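Local coordinates for ESX secretion system protein EccC (PDB 4NH0), which forms part of the ESX type VII secretion system, which exports EsxA and EsxB, and has weak intrinsic ATPase activity, at residues Q687-L701 with F765-L778. Residues are numbered along the deposited sequence; the frame is centred on the assembly and turned at random.
Sequences QEVQFYCLDFGGGTL and FGDVFLVVDNWLTL. With MG (magnesium ion), chain D.
Strands 689-694 and 767-772 run parallel, bonded without a break from Asp767 N on Glu688 O to Asp773 N on Leu694 O, as neighbours in the P-loop NTPase sheet of the second FtsK domain, with 689-694 next to the edge strand 710-714. At the start, Gln690 bends at chi2 (86°) and its OE1 takes the Gly766 N-H at 2.8 Å, while NE2 turns to Pro686 O; the glycine fits because a side chain would strike Glu688 O. On that face the flat Tyr692 lays its CD1 edge against Val768 CG1 (3.6 Å). On the other face the Phe691 and Phe769 rings run alongside each other, offset so far that they hardly overlap, with centroids 5.2 Å apart. Beyond the strands, Thr777 CG2 sits over one face of the Phe696 ring, 4.2 Å from its centroid, and Leu778 CD1 fills an edge. Asp695 folds its own turn: OD2 accepts from Leu701 N (2.6 Å) and OD1 from Gly699 N. An alanine at Asp695 is likely to leave those amides without their acceptor and the glycine turn freer to shift. Gly697, where a side chain would hit the magnesium ion, binds it through O at 2.1 Å, as does Ser670 OG.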
ATOM      1  N   GLN A 687     -16.938  12.314  -7.710  1.00 54.65           N
ATOM      2  CA  GLN A 687     -16.649  13.503  -8.503  1.00 58.04           C
ATOM      3  C   GLN A 687     -15.389  14.200  -8.008  1.00 69.73           C
ATOM      4  O   GLN A 687     -14.871  15.103  -8.664  1.00 75.17           O
ATOM      5  CB  GLN A 687     -17.828  14.476  -8.467  1.00 59.30           C
ATOM      6  CG  GLN A 687     -19.025  14.038  -9.285  1.00 63.28           C
ATOM      7  CD  GLN A 687     -20.109  15.095  -9.332  1.00 80.44           C
ATOM      8  OE1 GLN A 687     -20.456  15.596 -10.400  1.00 92.40           O
ATOM      9  NE2 GLN A 687     -20.649  15.442  -8.170  1.00 69.48           N
ATOM     10  N   GLU A 688     -14.901  13.778  -6.846  1.00 60.88           N
ATOM     11  CA  GLU A 688     -13.710  14.374  -6.257  1.00 42.63           C
ATOM     12  C   GLU A 688     -12.474  13.521  -6.519  1.00 44.78           C
ATOM     13  O   GLU A 688     -11.371  14.044  -6.658  1.00 49.27           O
ATOM     14  CB  GLU A 688     -13.904  14.578  -4.754  1.00 48.62           C
ATOM     15  CG  GLU A 688     -14.913  15.659  -4.403  1.00 60.17           C
ATOM     16  CD  GLU A 688     -15.174  15.757  -2.914  1.00 67.22           C
ATOM     17  OE1 GLU A 688     -15.356  16.885  -2.414  1.00 62.78           O
ATOM     18  OE2 GLU A 688     -15.207  14.704  -2.243  1.00 67.71           O
ATOM     19  N   VAL A 689     -12.664  12.207  -6.581  1.00 59.41           N
ATOM     20  CA  VAL A 689     -11.568  11.289  -6.873  1.00 48.92           C
ATOM     21  C   VAL A 689     -11.984  10.231  -7.890  1.00 46.94           C
ATOM     22  O   VAL A 689     -13.146   9.834  -7.948  1.00 55.59           O
ATOM     23  CB  VAL A 689     -11.058  10.582  -5.600  1.00 48.50           C
ATOM     24  CG1 VAL A 689     -10.397  11.577  -4.660  1.00 44.13           C
ATOM     25  CG2 VAL A 689     -12.191   9.854  -4.902  1.00 61.60           C
ATOM     26  N   GLN A 690     -11.027   9.786  -8.699  1.00 48.88           N
ATOM     27  CA  GLN A 690     -11.260   8.703  -9.647  1.00 42.68           C
ATOM     28  C   GLN A 690     -10.080   7.738  -9.641  1.00 45.87           C
ATOM     29  O   GLN A 690      -8.936   8.152  -9.469  1.00 51.32           O
ATOM     30  CB  GLN A 690     -11.492   9.246 -11.058  1.00 48.38           C
ATOM     31  CG  GLN A 690     -12.786  10.022 -11.230  1.00 37.42           C
ATOM     32  CD  GLN A 690     -12.643  11.481 -10.864  1.00 51.96           C
ATOM     33  OE1 GLN A 690     -11.614  12.100 -11.128  1.00 57.87           O
ATOM     34  NE2 GLN A 690     -13.676  12.042 -10.251  1.00 60.94           N
ATOM     35  N   PHE A 691     -10.361   6.453  -9.829  1.00 45.69           N
ATOM     36  CA  PHE A 691      -9.320   5.433  -9.786  1.00 42.39           C
ATOM     37  C   PHE A 691      -9.297   4.591 -11.055  1.00 41.74           C
ATOM     38  O   PHE A 691     -10.332   4.122 -11.522  1.00 45.28           O
ATOM     39  CB  PHE A 691      -9.509   4.528  -8.569  1.00 49.92           C
ATOM     40  CG  PHE A 691      -9.488   5.261  -7.261  1.00 44.99           C
ATOM     41  CD1 PHE A 691     -10.653   5.778  -6.722  1.00 46.19           C
ATOM     42  CD2 PHE A 691      -8.303   5.435  -6.568  1.00 34.68           C
ATOM     43  CE1 PHE A 691     -10.636   6.454  -5.519  1.00 51.99           C
ATOM     44  CE2 PHE A 691      -8.280   6.110  -5.366  1.00 48.55           C
ATOM     45  CZ  PHE A 691      -9.448   6.620  -4.841  1.00 54.72           C
ATOM     46  N   TYR A 692      -8.104   4.405 -11.607  1.00 36.96           N
ATOM     47  CA  TYR A 692      -7.921   3.579 -12.792  1.00 42.48           C
ATOM     48  C   TYR A 692      -6.775   2.607 -12.551  1.00 55.32           C
ATOM     49  O   TYR A 692      -5.622   3.013 -12.401  1.00 49.11           O
ATOM     50  CB  TYR A 692      -7.667   4.453 -14.019  1.00 35.41           C
ATOM     51  CG  TYR A 692      -8.805   5.407 -14.296  1.00 37.22           C
ATOM     52  CD1 TYR A 692      -8.837   6.668 -13.718  1.00 36.81           C
ATOM     53  CD2 TYR A 692      -9.859   5.037 -15.116  1.00 41.36           C
ATOM     54  CE1 TYR A 692      -9.881   7.537 -13.959  1.00 37.12           C
ATOM     55  CE2 TYR A 692     -10.907   5.900 -15.364  1.00 47.81           C
ATOM     56  CZ  TYR A 692     -10.913   7.147 -14.782  1.00 47.54           C
ATOM     57  OH  TYR A 692     -11.955   8.008 -15.027  1.00 63.89           O
ATOM     58  N   CYS A 693      -7.101   1.320 -12.512  1.00 55.20           N
ATOM     59  CA  CYS A 693      -6.183   0.322 -11.983  1.00 49.66           C
ATOM     60  C   CYS A 693      -5.601  -0.618 -13.030  1.00 56.17           C
ATOM     61  O   CYS A 693      -6.260  -0.982 -14.002  1.00 61.62           O
ATOM     62  CB  CYS A 693      -6.888  -0.502 -10.907  1.00 64.73           C
ATOM     63  SG  CYS A 693      -7.755   0.489  -9.673  1.00 65.75           S
ATOM     64  N   LEU A 694      -4.348  -0.999 -12.810  1.00 51.45           N
ATOM     65  CA  LEU A 694      -3.683  -2.024 -13.599  1.00 47.68           C
ATOM     66  C   LEU A 694      -3.319  -3.172 -12.670  1.00 63.62           C
ATOM     67  O   LEU A 694      -2.233  -3.188 -12.093  1.00 65.54           O
ATOM     68  CB  LEU A 694      -2.434  -1.470 -14.287  1.00 55.08           C
ATOM     69  CG  LEU A 694      -2.563  -0.831 -15.672  1.00 50.53           C
ATOM     70  CD1 LEU A 694      -3.632   0.239 -15.702  1.00 51.05           C
ATOM     71  CD2 LEU A 694      -1.229  -0.251 -16.103  1.00 50.39           C
ATOM     72  N   ASP A 695      -4.230  -4.124 -12.510  1.00 63.53           N
ATOM     73  CA  ASP A 695      -4.030  -5.183 -11.530  1.00 62.46           C
ATOM     74  C   ASP A 695      -2.991  -6.190 -11.999  1.00 67.59           C
ATOM     75  O   ASP A 695      -3.300  -7.128 -12.723  1.00 76.99           O
ATOM     76  CB  ASP A 695      -5.345  -5.896 -11.223  1.00 76.80           C
ATOM     77  CG  ASP A 695      -5.320  -6.612  -9.889  1.00 82.64           C
ATOM     78  OD1 ASP A 695      -4.226  -7.013  -9.441  1.00 82.55           O
ATOM     79  OD2 ASP A 695      -6.396  -6.768  -9.277  1.00 75.19           O
ATOM     80  N   PHE A 696      -1.753  -5.990 -11.570  1.00 74.14           N
ATOM     81  CA  PHE A 696      -0.678  -6.908 -11.904  1.00 76.62           C
ATOM     82  C   PHE A 696      -0.198  -7.696 -10.681  1.00 83.48           C
ATOM     83  O   PHE A 696       0.865  -8.311 -10.720  1.00 81.21           O
ATOM     84  CB  PHE A 696       0.494  -6.148 -12.543  1.00 78.91           C
ATOM     85  CG  PHE A 696       0.220  -5.677 -13.943  1.00 80.50           C
ATOM     86  CD1 PHE A 696      -0.721  -6.320 -14.729  1.00 78.89           C
ATOM     87  CD2 PHE A 696       0.901  -4.591 -14.474  1.00 75.23           C
ATOM     88  CE1 PHE A 696      -0.981  -5.884 -16.021  1.00 72.66           C
ATOM     89  CE2 PHE A 696       0.643  -4.158 -15.759  1.00 67.14           C
ATOM     90  CZ  PHE A 696      -0.294  -4.804 -16.530  1.00 66.60           C
ATOM     91  N   GLY A 697      -0.997  -7.726  -9.619  1.00 85.25           N
ATOM     92  CA  GLY A 697      -0.622  -8.484  -8.438  1.00 88.71           C
ATOM     93  C   GLY A 697      -1.730  -9.288  -7.778  1.00 90.10           C
ATOM     94  O   GLY A 697      -2.061  -9.048  -6.619  1.00 99.37           O
ATOM     95  N   GLY A 698      -2.302 -10.247  -8.502  1.00 79.74           N
ATOM     96  CA  GLY A 698      -3.269 -11.158  -7.910  1.00 85.80           C
ATOM     97  C   GLY A 698      -4.686 -11.072  -8.447  1.00 85.63           C
ATOM     98  O   GLY A 698      -5.473 -12.006  -8.287  1.00 99.36           O
ATOM     99  N   GLY A 699      -5.017  -9.953  -9.080  1.00 89.29           N
ATOM    100  CA  GLY A 699      -6.348  -9.758  -9.624  1.00 92.05           C
ATOM    101  C   GLY A 699      -7.363  -9.454  -8.540  1.00 80.66           C
ATOM    102  O   GLY A 699      -8.567  -9.603  -8.746  1.00 79.80           O
ATOM    103  N   THR A 700      -6.873  -9.023  -7.383  1.00 80.57           N
ATOM    104  CA  THR A 700      -7.730  -8.765  -6.231  1.00 81.10           C
ATOM    105  C   THR A 700      -8.459  -7.430  -6.338  1.00 72.26           C
ATOM    106  O   THR A 700      -9.486  -7.224  -5.694  1.00 70.06           O
ATOM    107  CB  THR A 700      -6.924  -8.784  -4.921  1.00 85.67           C
ATOM    108  OG1 THR A 700      -5.834  -7.859  -5.016  1.00 88.08           O
ATOM    109  CG2 THR A 700      -6.374 -10.175  -4.657  1.00101.95           C
ATOM    110  N   LEU A 701      -7.925  -6.526  -7.154  1.00 76.44           N
ATOM    111  CA  LEU A 701      -8.507  -5.197  -7.314  1.00 60.91           C
ATOM    112  C   LEU A 701      -9.869  -5.240  -7.997  1.00 62.24           C
ATOM    113  O   LEU A 701     -10.641  -4.287  -7.913  1.00 70.57           O
ATOM    114  CB  LEU A 701      -7.566  -4.292  -8.112  1.00 63.60           C
ATOM    115  CG  LEU A 701      -6.315  -3.787  -7.395  1.00 67.66           C
ATOM    116  CD1 LEU A 701      -5.478  -2.931  -8.328  1.00 53.81           C
ATOM    117  CD2 LEU A 701      -6.696  -3.007  -6.153  1.00 53.20           C
ATOM    118  N   PHE A 765     -13.235  15.629 -14.503  1.00 49.67           N
ATOM    119  CA  PHE A 765     -12.443  14.833 -13.576  1.00 49.12           C
ATOM    120  C   PHE A 765     -12.125  15.617 -12.312  1.00 52.47           C
ATOM    121  O   PHE A 765     -12.236  16.841 -12.283  1.00 45.87           O
ATOM    122  CB  PHE A 765     -11.136  14.380 -14.231  1.00 46.55           C
ATOM    123  CG  PHE A 765     -11.317  13.381 -15.336  1.00 44.03           C
ATOM    124  CD1 PHE A 765     -11.385  12.030 -15.058  1.00 44.67           C
ATOM    125  CD2 PHE A 765     -11.400  13.795 -16.652  1.00 50.51           C
ATOM    126  CE1 PHE A 765     -11.545  11.110 -16.071  1.00 42.63           C
ATOM    127  CE2 PHE A 765     -11.558  12.878 -17.669  1.00 49.58           C
ATOM    128  CZ  PHE A 765     -11.632  11.535 -17.377  1.00 36.13           C
ATOM    129  N   GLY A 766     -11.724  14.900 -11.269  1.00 51.11           N
ATOM    130  CA  GLY A 766     -11.228  15.520 -10.055  1.00 52.43           C
ATOM    131  C   GLY A 766      -9.766  15.163  -9.879  1.00 54.43           C
ATOM    132  O   GLY A 766      -8.944  15.460 -10.744  1.00 52.79           O
ATOM    133  N   ASP A 767      -9.439  14.526  -8.760  1.00 54.68           N
ATOM    134  CA  ASP A 767      -8.104  13.977  -8.561  1.00 48.37           C
ATOM    135  C   ASP A 767      -8.060  12.545  -9.068  1.00 49.96           C
ATOM    136  O   ASP A 767      -8.723  11.666  -8.523  1.00 59.20           O
ATOM    137  CB  ASP A 767      -7.701  14.032  -7.088  1.00 53.05           C
ATOM    138  CG  ASP A 767      -7.277  15.415  -6.651  1.00 56.15           C
ATOM    139  OD1 ASP A 767      -8.152  16.209  -6.253  1.00 51.21           O
ATOM    140  OD2 ASP A 767      -6.066  15.710  -6.703  1.00 40.39           O
ATOM    141  N   VAL A 768      -7.280  12.316 -10.117  1.00 46.90           N
ATOM    142  CA  VAL A 768      -7.218  11.003 -10.745  1.00 44.35           C
ATOM    143  C   VAL A 768      -6.060  10.180 -10.200  1.00 53.24           C
ATOM    144  O   VAL A 768      -4.941  10.673 -10.076  1.00 52.62           O
ATOM    145  CB  VAL A 768      -7.088  11.126 -12.269  1.00 38.14           C
ATOM    146  CG1 VAL A 768      -7.162   9.761 -12.920  1.00 45.12           C
ATOM    147  CG2 VAL A 768      -8.181  12.022 -12.807  1.00 40.65           C
ATOM    148  N   PHE A 769      -6.339   8.923  -9.870  1.00 56.10           N
ATOM    149  CA  PHE A 769      -5.327   8.025  -9.331  1.00 40.54           C
ATOM    150  C   PHE A 769      -5.093   6.838 -10.258  1.00 39.61           C
ATOM    151  O   PHE A 769      -6.005   6.054 -10.518  1.00 66.43           O
ATOM    152  CB  PHE A 769      -5.735   7.532  -7.943  1.00 43.68           C
ATOM    153  CG  PHE A 769      -5.792   8.615  -6.906  1.00 44.08           C
ATOM    154  CD1 PHE A 769      -6.933   9.381  -6.747  1.00 51.82           C
ATOM    155  CD2 PHE A 769      -4.708   8.862  -6.086  1.00 37.22           C
ATOM    156  CE1 PHE A 769      -6.986  10.378  -5.794  1.00 50.26           C
ATOM    157  CE2 PHE A 769      -4.757   9.858  -5.131  1.00 42.07           C
ATOM    158  CZ  PHE A 769      -5.897  10.616  -4.985  1.00 49.02           C
ATOM    159  N   LEU A 770      -3.869   6.717 -10.757  1.00 38.16           N
ATOM    160  CA  LEU A 770      -3.488   5.585 -11.593  1.00 41.47           C
ATOM    161  C   LEU A 770      -2.797   4.522 -10.751  1.00 54.44           C
ATOM    162  O   LEU A 770      -1.690   4.732 -10.256  1.00 59.10           O
ATOM    163  CB  LEU A 770      -2.577   6.038 -12.734  1.00 30.38           C
ATOM    164  CG  LEU A 770      -2.045   4.940 -13.653  1.00 41.79           C
ATOM    165  CD1 LEU A 770      -3.184   4.259 -14.385  1.00 39.23           C
ATOM    166  CD2 LEU A 770      -1.039   5.508 -14.637  1.00 55.69           C
ATOM    167  N   VAL A 771      -3.453   3.378 -10.588  1.00 48.59           N
ATOM    168  CA  VAL A 771      -2.944   2.325  -9.720  1.00 42.80           C
ATOM    169  C   VAL A 771      -2.329   1.172 -10.505  1.00 50.48           C
ATOM    170  O   VAL A 771      -2.957   0.615 -11.404  1.00 69.36           O
ATOM    171  CB  VAL A 771      -4.055   1.768  -8.814  1.00 40.23           C
ATOM    172  CG1 VAL A 771      -3.478   0.777  -7.820  1.00 46.31           C
ATOM    173  CG2 VAL A 771      -4.759   2.899  -8.086  1.00 36.61           C
ATOM    174  N   VAL A 772      -1.096   0.823 -10.158  1.00 53.39           N
ATOM    175  CA  VAL A 772      -0.428  -0.336 -10.734  1.00 48.19           C
ATOM    176  C   VAL A 772      -0.012  -1.284  -9.617  1.00 63.83           C
ATOM    177  O   VAL A 772       0.722  -0.897  -8.710  1.00 68.70           O
ATOM    178  CB  VAL A 772       0.803   0.067 -11.562  1.00 57.28           C
ATOM    179  CG1 VAL A 772       1.506  -1.166 -12.100  1.00 58.98           C
ATOM    180  CG2 VAL A 772       0.396   0.988 -12.700  1.00 61.49           C
ATOM    181  N   ASP A 773      -0.485  -2.523  -9.683  1.00 65.99           N
ATOM    182  CA  ASP A 773      -0.281  -3.475  -8.595  1.00 65.36           C
ATOM    183  C   ASP A 773       1.139  -4.042  -8.573  1.00 65.34           C
ATOM    184  O   ASP A 773       1.760  -4.121  -7.516  1.00 78.00           O
ATOM    185  CB  ASP A 773      -1.298  -4.610  -8.694  1.00 68.85           C
ATOM    186  CG  ASP A 773      -1.598  -5.244  -7.350  1.00 80.22           C
ATOM    187  OD1 ASP A 773      -0.775  -5.099  -6.424  1.00 70.14           O
ATOM    188  OD2 ASP A 773      -2.658  -5.891  -7.222  1.00 96.30           O
ATOM    189  N   ASN A 774       1.648  -4.443  -9.732  1.00 66.93           N
ATOM    190  CA  ASN A 774       3.012  -4.955  -9.821  1.00 70.12           C
ATOM    191  C   ASN A 774       3.791  -4.220 -10.897  1.00 74.20           C
ATOM    192  O   ASN A 774       3.684  -4.536 -12.081  1.00 84.83           O
ATOM    193  CB  ASN A 774       3.004  -6.453 -10.106  1.00 72.84           C
ATOM    194  CG  ASN A 774       4.338  -7.119  -9.844  1.00 68.64           C
ATOM    195  OD1 ASN A 774       5.393  -6.494  -9.930  1.00 66.15           O
ATOM    196  ND2 ASN A 774       4.294  -8.408  -9.531  1.00 82.11           N
ATOM    197  N   TRP A 775       4.579  -3.239 -10.470  1.00 64.28           N
ATOM    198  CA  TRP A 775       5.340  -2.404 -11.386  1.00 67.12           C
ATOM    199  C   TRP A 775       6.326  -3.214 -12.215  1.00 69.68           C
ATOM    200  O   TRP A 775       6.602  -2.877 -13.365  1.00 82.19           O
ATOM    201  CB  TRP A 775       6.083  -1.319 -10.611  1.00 65.16           C
ATOM    202  CG  TRP A 775       6.854  -0.389 -11.486  1.00 62.74           C
ATOM    203  CD1 TRP A 775       8.192  -0.423 -11.738  1.00 67.64           C
ATOM    204  CD2 TRP A 775       6.332   0.714 -12.233  1.00 53.12           C
ATOM    205  NE1 TRP A 775       8.538   0.593 -12.594  1.00 63.31           N
ATOM    206  CE2 TRP A 775       7.412   1.306 -12.913  1.00 62.13           C
ATOM    207  CE3 TRP A 775       5.056   1.260 -12.393  1.00 58.43           C
ATOM    208  CZ2 TRP A 775       7.256   2.414 -13.738  1.00 60.58           C
ATOM    209  CZ3 TRP A 775       4.903   2.361 -13.210  1.00 58.10           C
ATOM    210  CH2 TRP A 775       5.996   2.925 -13.875  1.00 66.77           C
ATOM    211  N   LEU A 776       6.853  -4.283 -11.627  1.00 70.36           N
ATOM    212  CA  LEU A 776       7.792  -5.150 -12.324  1.00 73.74           C
ATOM    213  C   LEU A 776       7.138  -5.787 -13.543  1.00 72.26           C
ATOM    214  O   LEU A 776       7.718  -5.811 -14.627  1.00 71.11           O
ATOM    215  CB  LEU A 776       8.323  -6.234 -11.384  1.00 84.95           C
ATOM    216  CG  LEU A 776       9.344  -7.202 -11.983  1.00 72.18           C
ATOM    217  CD1 LEU A 776      10.583  -6.454 -12.441  1.00 66.77           C
ATOM    218  CD2 LEU A 776       9.704  -8.285 -10.980  1.00103.82           C
ATOM    219  N   THR A 777       5.923  -6.292 -13.357  1.00 70.52           N
ATOM    220  CA  THR A 777       5.159  -6.899 -14.440  1.00 66.67           C
ATOM    221  C   THR A 777       4.927  -5.897 -15.566  1.00 75.05           C
ATOM    222  O   THR A 777       4.939  -6.254 -16.743  1.00 73.48           O
ATOM    223  CB  THR A 777       3.799  -7.427 -13.940  1.00 68.09           C
ATOM    224  OG1 THR A 777       4.009  -8.349 -12.863  1.00 80.57           O
ATOM    225  CG2 THR A 777       3.046  -8.128 -15.059  1.00 69.97           C
ATOM    226  N   LEU A 778       4.729  -4.637 -15.193  1.00 80.66           N
ATOM    227  CA  LEU A 778       4.466  -3.582 -16.163  1.00 64.62           C
ATOM    228  C   LEU A 778       5.679  -3.278 -17.032  1.00 67.89           C
ATOM    229  O   LEU A 778       5.567  -3.181 -18.252  1.00 82.51           O
ATOM    230  CB  LEU A 778       4.015  -2.306 -15.456  1.00 67.96           C
ATOM    231  CG  LEU A 778       3.795  -1.115 -16.389  1.00 51.01           C
ATOM    232  CD1 LEU A 778       2.561  -1.329 -17.248  1.00 67.08           C
ATOM    233  CD2 LEU A 778       3.689   0.171 -15.605  1.00 53.29           C
TER
HETATM  234 MG    MG D1402      -0.458  -8.801  -5.358  1.00 82.70          MG
HETATM  235  O   HOH W   1      -1.615 -10.144  -4.338  1.00 77.95           O